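Local coordinates for protein extracellular ligand-binding receptor (PDB 3SG0) that probably serves as a periplasmic solute-binding receptor for transport, and binds the aromatic acid benzoylformate (phenylglyoxylate) in the cleft between its lobes, at residues D169-G174 against Q245-A250; N320-A325 against P334-A339. One frame throughout, in Å; residues are numbered along the deposited sequence.

Contact 1: D169-G174 against Q245-A250; sequences DAYGEG and QTHGVA. With 173 (benzoyl-formic acid), chain B.
Tyr171 and Thr246 join beside the bound ligand in a type I periplasmic binding protein fold. Each lies in a segment that follows a parallel strand of the same sheet. Asp169 begins the first segment as the N-cap of helix 170-186. Asp169 OD1 accepts from Gly172 N at 3.1 Å, nearly along the C-O axis, and weakly from Tyr171 N. Its OD2 is salt-bridged to Arg198, which also binds the ligand. Tyr171 comes next. With CG anti to the backbone N (chi1 176°), its ring reaches toward the loop 245-250. One ring face lies under benzoyl-formic acid, with the keto oxygen O2 3.8 Å above the ring centre. Tyr171 CE1 touches the ligand's C1D at 3.4 Å. The hydroxyl ends the span: Tyr171 OH and Thr246 OG1 are hydrogen-bonded at 2.7 Å, with OG1 in the plane of the tyrosine ring. Thr246 OG1 also accepts from Gly248 N at 3.2 Å, closing an ST turn. The turn probably helps to orient the threonine hydroxyl. His247 presents a ring face to the ligand's phenyl group, while Glu270 and Asp143 hold its two nitrogens. Tyr171 OH lies at the edge of the imidazole, in its plane, 3.6 Å from His247 CD2.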
ATOM      1  N   ASP A 169      -5.225  14.538   0.561  1.00 10.29           N
ATOM      2  CA  ASP A 169      -4.465  14.139  -0.615  1.00 10.84           C
ATOM      3  C   ASP A 169      -5.219  13.039  -1.344  1.00 10.07           C
ATOM      4  O   ASP A 169      -6.326  12.665  -0.940  1.00 10.81           O
ATOM      5  CB  ASP A 169      -3.029  13.722  -0.256  1.00 10.90           C
ATOM      6  CG  ASP A 169      -2.954  12.473   0.614  1.00 10.61           C
ATOM      7  OD1 ASP A 169      -3.870  11.626   0.580  1.00 11.85           O
ATOM      8  OD2 ASP A 169      -1.937  12.333   1.331  1.00 11.86           O
ATOM      9  N   ALA A 170      -4.634  12.521  -2.418  1.00  9.81           N
ATOM     10  CA  ALA A 170      -5.350  11.571  -3.259  1.00 10.34           C
ATOM     11  C   ALA A 170      -5.625  10.241  -2.555  1.00  9.36           C
ATOM     12  O   ALA A 170      -6.570   9.538  -2.904  1.00 10.57           O
ATOM     13  CB  ALA A 170      -4.610  11.342  -4.565  1.00 11.43           C
ATOM     14  N   TYR A 171      -4.804   9.888  -1.567  1.00  9.13           N
ATOM     15  CA  TYR A 171      -5.082   8.681  -0.787  1.00  8.69           C
ATOM     16  C   TYR A 171      -6.357   8.852   0.035  1.00  8.80           C
ATOM     17  O   TYR A 171      -7.293   8.052  -0.060  1.00  8.96           O
ATOM     18  CB  TYR A 171      -3.913   8.333   0.132  1.00  8.40           C
ATOM     19  CG  TYR A 171      -4.204   7.145   1.026  1.00  7.97           C
ATOM     20  CD1 TYR A 171      -4.180   5.849   0.519  1.00  7.85           C
ATOM     21  CD2 TYR A 171      -4.518   7.318   2.368  1.00  8.59           C
ATOM     22  CE1 TYR A 171      -4.454   4.769   1.323  1.00  8.19           C
ATOM     23  CE2 TYR A 171      -4.799   6.239   3.182  1.00  8.50           C
ATOM     24  CZ  TYR A 171      -4.760   4.962   2.650  1.00  7.93           C
ATOM     25  OH  TYR A 171      -5.021   3.852   3.426  1.00  9.08           O
ATOM     26  N   GLY A 172      -6.406   9.902   0.849  1.00  9.22           N
ATOM     27  CA  GLY A 172      -7.588  10.144   1.656  1.00 10.36           C
ATOM     28  C   GLY A 172      -8.817  10.324   0.793  1.00  9.60           C
ATOM     29  O   GLY A 172      -9.864   9.724   1.040  1.00 10.80           O
ATOM     30  N   GLU A 173      -8.700  11.153  -0.235  1.00 10.48           N
ATOM     31  CA  GLU A 173      -9.857  11.468  -1.067  1.00 11.98           C
ATOM     32  C   GLU A 173     -10.388  10.264  -1.843  1.00 11.44           C
ATOM     33  O   GLU A 173     -11.570  10.216  -2.177  1.00 12.25           O
ATOM     34  CB  GLU A 173      -9.559  12.646  -1.997  1.00 13.84           C
ATOM     35  CG  GLU A 173      -9.463  13.974  -1.254  1.00 16.43           C
ATOM     36  CD  GLU A 173     -10.772  14.346  -0.572  1.00 19.19           C
ATOM     37  OE1 GLU A 173     -11.743  14.678  -1.283  1.00 27.08           O
ATOM     38  OE2 GLU A 173     -10.842  14.295   0.670  1.00 15.83           O
ATOM     39  N   GLY A 174      -9.534   9.286  -2.117  1.00 10.84           N
ATOM     40  CA  GLY A 174     -10.003   8.063  -2.741  1.00 11.03           C
ATOM     41  C   GLY A 174     -10.978   7.308  -1.853  1.00  9.83           C
ATOM     42  O   GLY A 174     -11.928   6.692  -2.350  1.00 11.44           O
ATOM     43  N   GLN A 245     -10.719   2.428  10.285  1.00  9.33           N
ATOM     44  CA  GLN A 245      -9.530   2.966   9.646  1.00  9.15           C
ATOM     45  C   GLN A 245      -9.360   2.262   8.302  1.00  8.79           C
ATOM     46  O   GLN A 245     -10.323   1.704   7.765  1.00  9.79           O
ATOM     47  CB  GLN A 245      -8.304   2.816  10.557  1.00 10.07           C
ATOM     48  CG  GLN A 245      -8.362   3.683  11.820  1.00 10.64           C
ATOM     49  CD  GLN A 245      -7.396   4.867  11.800  1.00  9.26           C
ATOM     50  OE1 GLN A 245      -6.899   5.278  10.752  1.00  9.54           O
ATOM     51  NE2 GLN A 245      -7.118   5.414  12.977  1.00 10.25           N
ATOM     52  N   THR A 246      -8.147   2.319   7.763  1.00  8.64           N
ATOM     53  CA  THR A 246      -7.805   1.738   6.467  1.00  8.73           C
ATOM     54  C   THR A 246      -6.546   0.897   6.609  1.00  7.75           C
ATOM     55  O   THR A 246      -5.878   0.924   7.645  1.00  8.65           O
ATOM     56  CB  THR A 246      -7.496   2.814   5.415  1.00  8.23           C
ATOM     57  OG1 THR A 246      -6.270   3.478   5.760  1.00  8.37           O
ATOM     58  CG2 THR A 246      -8.633   3.817   5.288  1.00  9.72           C
ATOM     59  N   HIS A 247      -6.191   0.182   5.544  1.00  7.54           N
ATOM     60  CA  HIS A 247      -4.985  -0.635   5.557  1.00  7.94           C
ATOM     61  C   HIS A 247      -3.689   0.169   5.680  1.00  7.83           C
ATOM     62  O   HIS A 247      -2.616  -0.415   5.814  1.00  8.69           O
ATOM     63  CB  HIS A 247      -4.939  -1.598   4.365  1.00  8.52           C
ATOM     64  CG  HIS A 247      -4.972  -0.936   3.019  1.00  7.91           C
ATOM     65  ND1 HIS A 247      -4.889  -1.669   1.854  1.00  8.78           N
ATOM     66  CD2 HIS A 247      -5.086   0.362   2.641  1.00  8.21           C
ATOM     67  CE1 HIS A 247      -4.950  -0.854   0.817  1.00  8.24           C
ATOM     68  NE2 HIS A 247      -5.071   0.385   1.265  1.00  8.28           N
ATOM     69  N   GLY A 248      -3.780   1.499   5.645  1.00  8.00           N
ATOM     70  CA  GLY A 248      -2.640   2.338   5.982  1.00  8.59           C
ATOM     71  C   GLY A 248      -2.193   2.177   7.429  1.00  7.82           C
ATOM     72  O   GLY A 248      -1.081   2.596   7.767  1.00  8.68           O
ATOM     73  N   VAL A 249      -3.024   1.579   8.280  1.00  8.04           N
ATOM     74  CA  VAL A 249      -2.671   1.447   9.689  1.00  9.06           C
ATOM     75  C   VAL A 249      -2.157   0.061  10.062  1.00  8.91           C
ATOM     76  O   VAL A 249      -1.888  -0.198  11.234  1.00 10.08           O
ATOM     77  CB  VAL A 249      -3.850   1.827  10.632  1.00  9.90           C
ATOM     78  CG1 VAL A 249      -4.463   3.164  10.215  1.00 11.39           C
ATOM     79  CG2 VAL A 249      -4.908   0.720  10.710  1.00 11.59           C
ATOM     80  N   ALA A 250      -1.999  -0.819   9.072  1.00  8.88           N
ATOM     81  CA  ALA A 250      -1.785  -2.247   9.311  1.00  8.98           C
ATOM     82  C   ALA A 250      -0.361  -2.602   9.753  1.00  8.44           C
ATOM     83  O   ALA A 250       0.142  -3.692   9.449  1.00  9.17           O
ATOM     84  CB  ALA A 250      -2.195  -3.038   8.076  1.00  8.54           C
TER
HETATM   85  O1B 173 B 384      -0.912   5.264  -0.720  1.00  9.35           O
HETATM   86  C1  173 B 384      -0.660   5.903   0.267  1.00 11.26           C
HETATM   87  O1A 173 B 384      -0.500   7.283   0.262  1.00 10.35           O
HETATM   88  C2  173 B 384      -0.737   5.263   1.627  1.00 11.86           C
HETATM   89  O2  173 B 384      -0.754   5.937   2.614  1.00 15.69           O
HETATM   90  C1G 173 B 384      -0.726   3.767   1.681  1.00 11.71           C
HETATM   91  C2D 173 B 384       0.276   3.002   0.822  1.00 10.89           C
HETATM   92  C2E 173 B 384       0.284   1.487   0.842  1.00  9.81           C
HETATM   93  C3  173 B 384      -0.727   0.749   1.717  1.00 11.76           C
HETATM   94  C1E 173 B 384      -1.730   1.550   2.570  1.00 11.97           C
HETATM   95  C1D 173 B 384      -1.736   3.064   2.567  1.00 13.63           C

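Contact 2: N320-A325 against P334-A339; sequences NAIPAA and PEFRAA
Phe336 reaches from helix 334-344 onto Ala325 and Ile322 of helix 306-328. The two form a helix-loop-helix pair of the periplasmic binding protein fold, beside strand 28-34 of the mixed sheet. The axes of the two segments pass 9.3 Å apart, and their N-to-C directions differ by 132°, so the pair runs roughly antiparallel but well splayed. The contact is wholly apolar. A chi1 of -179° turns the Phe336 ring off its own helix and across to Ala325. Ala325 meets the ring obliquely, its CB lying 3.6 Å from Phe336 CE1. The ring also passes close to the backbone of Ala325, with Phe336 CD1 3.7 Å from the Ala325 carbonyl O. Ile322, one turn earlier, approaches the far end of the ring more loosely, with Ile322 CG1 4.4 Å from Phe336 CZ. Strand 28-34 joins in through Ile28, which touches both Phe336 and Ile322. Replacing Phe336 with an alanine would probably open a gap beside Ala325 and leave Ile322 and Ile28 without the ring they pack on. One turn beyond Phe336, small side chains let the backbones come close, with CA atoms of Ala325 and Ala339 4.9 Å apart. Their methyl groups meet directly, Ala325 CB to Ala339 CB at 3.7 Å.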
ATOM      1  N   ASN A 320       9.466 -13.206 -11.322  1.00  9.76           N
ATOM      2  CA  ASN A 320       8.739 -14.149 -12.156  1.00 10.61           C
ATOM      3  C   ASN A 320       8.830 -13.799 -13.624  1.00 10.56           C
ATOM      4  O   ASN A 320       8.748 -14.692 -14.465  1.00 12.72           O
ATOM      5  CB  ASN A 320       7.274 -14.244 -11.735  1.00 10.92           C
ATOM      6  CG  ASN A 320       7.092 -15.005 -10.436  1.00 12.14           C
ATOM      7  OD1 ASN A 320       8.024 -15.636  -9.930  1.00 13.99           O
ATOM      8  ND2 ASN A 320       5.889 -14.956  -9.891  1.00 12.13           N
ATOM      9  N   ALA A 321       9.005 -12.521 -13.940  1.00  9.49           N
ATOM     10  CA  ALA A 321       9.030 -12.051 -15.323  1.00 10.15           C
ATOM     11  C   ALA A 321      10.419 -12.101 -15.951  1.00 10.25           C
ATOM     12  O   ALA A 321      10.550 -12.145 -17.178  1.00 10.77           O
ATOM     13  CB  ALA A 321       8.506 -10.636 -15.380  1.00 10.58           C
ATOM     14  N   ILE A 322      11.459 -12.071 -15.131  1.00 10.22           N
ATOM     15  CA  ILE A 322      12.818 -11.937 -15.641  1.00 11.24           C
ATOM     16  C   ILE A 322      13.296 -13.078 -16.554  1.00 10.72           C
ATOM     17  O   ILE A 322      13.909 -12.813 -17.580  1.00 10.88           O
ATOM     18  CB  ILE A 322      13.809 -11.643 -14.489  1.00 11.99           C
ATOM     19  CG1 ILE A 322      13.753 -10.150 -14.129  1.00 12.53           C
ATOM     20  CG2 ILE A 322      15.231 -12.051 -14.866  1.00 12.05           C
ATOM     21  CD1 ILE A 322      14.429  -9.778 -12.817  1.00 14.52           C
ATOM     22  N   PRO A 323      13.022 -14.343 -16.200  1.00 11.44           N
ATOM     23  CA  PRO A 323      13.535 -15.399 -17.081  1.00 12.41           C
ATOM     24  C   PRO A 323      13.008 -15.273 -18.515  1.00 11.42           C
ATOM     25  O   PRO A 323      13.773 -15.433 -19.468  1.00 12.34           O
ATOM     26  CB  PRO A 323      13.057 -16.677 -16.389  1.00 14.51           C
ATOM     27  CG  PRO A 323      13.069 -16.301 -14.924  1.00 15.68           C
ATOM     28  CD  PRO A 323      12.543 -14.883 -14.914  1.00 12.35           C
ATOM     29  N   ALA A 324      11.724 -14.986 -18.684  1.00 11.71           N
ATOM     30  CA  ALA A 324      11.200 -14.781 -20.028  1.00 11.94           C
ATOM     31  C   ALA A 324      11.837 -13.569 -20.697  1.00 11.25           C
ATOM     32  O   ALA A 324      12.171 -13.605 -21.885  1.00 11.98           O
ATOM     33  CB  ALA A 324       9.680 -14.650 -20.011  1.00 14.69           C
ATOM     34  N   ALA A 325      12.035 -12.494 -19.941  1.00 11.12           N
ATOM     35  CA  ALA A 325      12.630 -11.295 -20.506  1.00 10.26           C
ATOM     36  C   ALA A 325      14.068 -11.534 -20.985  1.00 11.16           C
ATOM     37  O   ALA A 325      14.507 -10.958 -21.981  1.00 11.52           O
ATOM     38  CB  ALA A 325      12.566 -10.151 -19.496  1.00 10.90           C
ATOM     39  N   PRO A 334      16.477  -1.158 -23.573  1.00 12.26           N
ATOM     40  CA  PRO A 334      15.034  -0.897 -23.573  1.00 12.77           C
ATOM     41  C   PRO A 334      14.239  -2.157 -23.895  1.00 10.83           C
ATOM     42  O   PRO A 334      13.150  -2.337 -23.377  1.00 11.19           O
ATOM     43  CB  PRO A 334      14.858   0.141 -24.685  1.00 14.67           C
ATOM     44  CG  PRO A 334      16.205   0.732 -24.898  1.00 20.57           C
ATOM     45  CD  PRO A 334      17.216  -0.295 -24.509  1.00 15.07           C
ATOM     46  N   GLU A 335      14.782  -3.028 -24.735  1.00 11.01           N
ATOM     47  CA  GLU A 335      14.074  -4.249 -25.105  1.00 11.78           C
ATOM     48  C   GLU A 335      13.842  -5.170 -23.902  1.00 10.73           C
ATOM     49  O   GLU A 335      12.804  -5.811 -23.793  1.00 10.59           O
ATOM     50  CB  GLU A 335      14.822  -4.987 -26.223  1.00 12.95           C
ATOM     51  CG  GLU A 335      14.831  -4.250 -27.562  1.00 16.60           C
ATOM     52  CD  GLU A 335      15.844  -3.111 -27.645  1.00 16.55           C
ATOM     53  OE1 GLU A 335      16.740  -2.997 -26.781  1.00 15.34           O
ATOM     54  OE2 GLU A 335      15.750  -2.319 -28.607  1.00 24.48           O
ATOM     55  N   PHE A 336      14.815  -5.236 -22.998  1.00 10.45           N
ATOM     56  CA  PHE A 336      14.669  -6.026 -21.778  1.00 10.57           C
ATOM     57  C   PHE A 336      13.594  -5.427 -20.871  1.00  9.32           C
ATOM     58  O   PHE A 336      12.737  -6.136 -20.345  1.00  9.63           O
ATOM     59  CB  PHE A 336      16.018  -6.100 -21.061  1.00 10.72           C
ATOM     60  CG  PHE A 336      16.014  -6.918 -19.797  1.00 10.10           C
ATOM     61  CD1 PHE A 336      15.913  -8.299 -19.845  1.00 11.88           C
ATOM     62  CD2 PHE A 336      16.168  -6.306 -18.567  1.00 11.05           C
ATOM     63  CE1 PHE A 336      15.933  -9.048 -18.679  1.00 12.81           C
ATOM     64  CE2 PHE A 336      16.201  -7.049 -17.403  1.00 11.73           C
ATOM     65  CZ  PHE A 336      16.081  -8.421 -17.457  1.00 11.59           C
ATOM     66  N   ARG A 337      13.634  -4.112 -20.702  1.00  9.58           N
ATOM     67  CA  ARG A 337      12.624  -3.434 -19.898  1.00  9.83           C
ATOM     68  C   ARG A 337      11.224  -3.638 -20.478  1.00  9.84           C
ATOM     69  O   ARG A 337      10.267  -3.848 -19.741  1.00  9.43           O
ATOM     70  CB  ARG A 337      12.936  -1.948 -19.787  1.00 10.03           C
ATOM     71  CG  ARG A 337      14.289  -1.673 -19.157  1.00 10.33           C
ATOM     72  CD  ARG A 337      14.446  -0.242 -18.704  1.00 11.08           C
ATOM     73  NE  ARG A 337      14.192   0.735 -19.753  1.00 11.67           N
ATOM     74  CZ  ARG A 337      15.120   1.244 -20.554  1.00 11.85           C
ATOM     75  NH1 ARG A 337      16.387   0.842 -20.472  1.00 13.04           N
ATOM     76  NH2 ARG A 337      14.770   2.146 -21.465  1.00 14.56           N
ATOM     77  N   ALA A 338      11.110  -3.563 -21.799  1.00  9.89           N
ATOM     78  CA  ALA A 338       9.821  -3.740 -22.457  1.00  9.79           C
ATOM     79  C   ALA A 338       9.328  -5.171 -22.278  1.00  9.56           C
ATOM     80  O   ALA A 338       8.135  -5.408 -22.125  1.00  9.77           O
ATOM     81  CB  ALA A 338       9.909  -3.377 -23.939  1.00 11.39           C
ATOM     82  N   ALA A 339      10.250  -6.134 -22.313  1.00  9.48           N
ATOM     83  CA  ALA A 339       9.877  -7.527 -22.119  1.00  9.97           C
ATOM     84  C   ALA A 339       9.370  -7.752 -20.697  1.00  8.96           C
ATOM     85  O   ALA A 339       8.409  -8.479 -20.484  1.00  9.60           O
ATOM     86  CB  ALA A 339      11.046  -8.452 -22.435  1.00 10.43           C
TER

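Overall arrangement
From the N terminus, the chain first builds the whole mixed sheet that includes strand 28-34. It then enters the parallel sheet containing strands 161-167 and 242-244. Contact 1 closes a long loop there, with 70 residues between its segments, and ties the start of helix 170-186 to the loop after strand 242-244. Contact 2 opens only after contact 1 has closed. It is a short-range closure with eight residues between its segments, and it brings the late helices 306-328 and 334-344 back to the first-built sheet, beside strand 28-34. The two loops neither nest nor cross. The contact centres lie about 33 Å apart. Contact 1 lines the ligand pocket, whereas contact 2 lies toward the periphery.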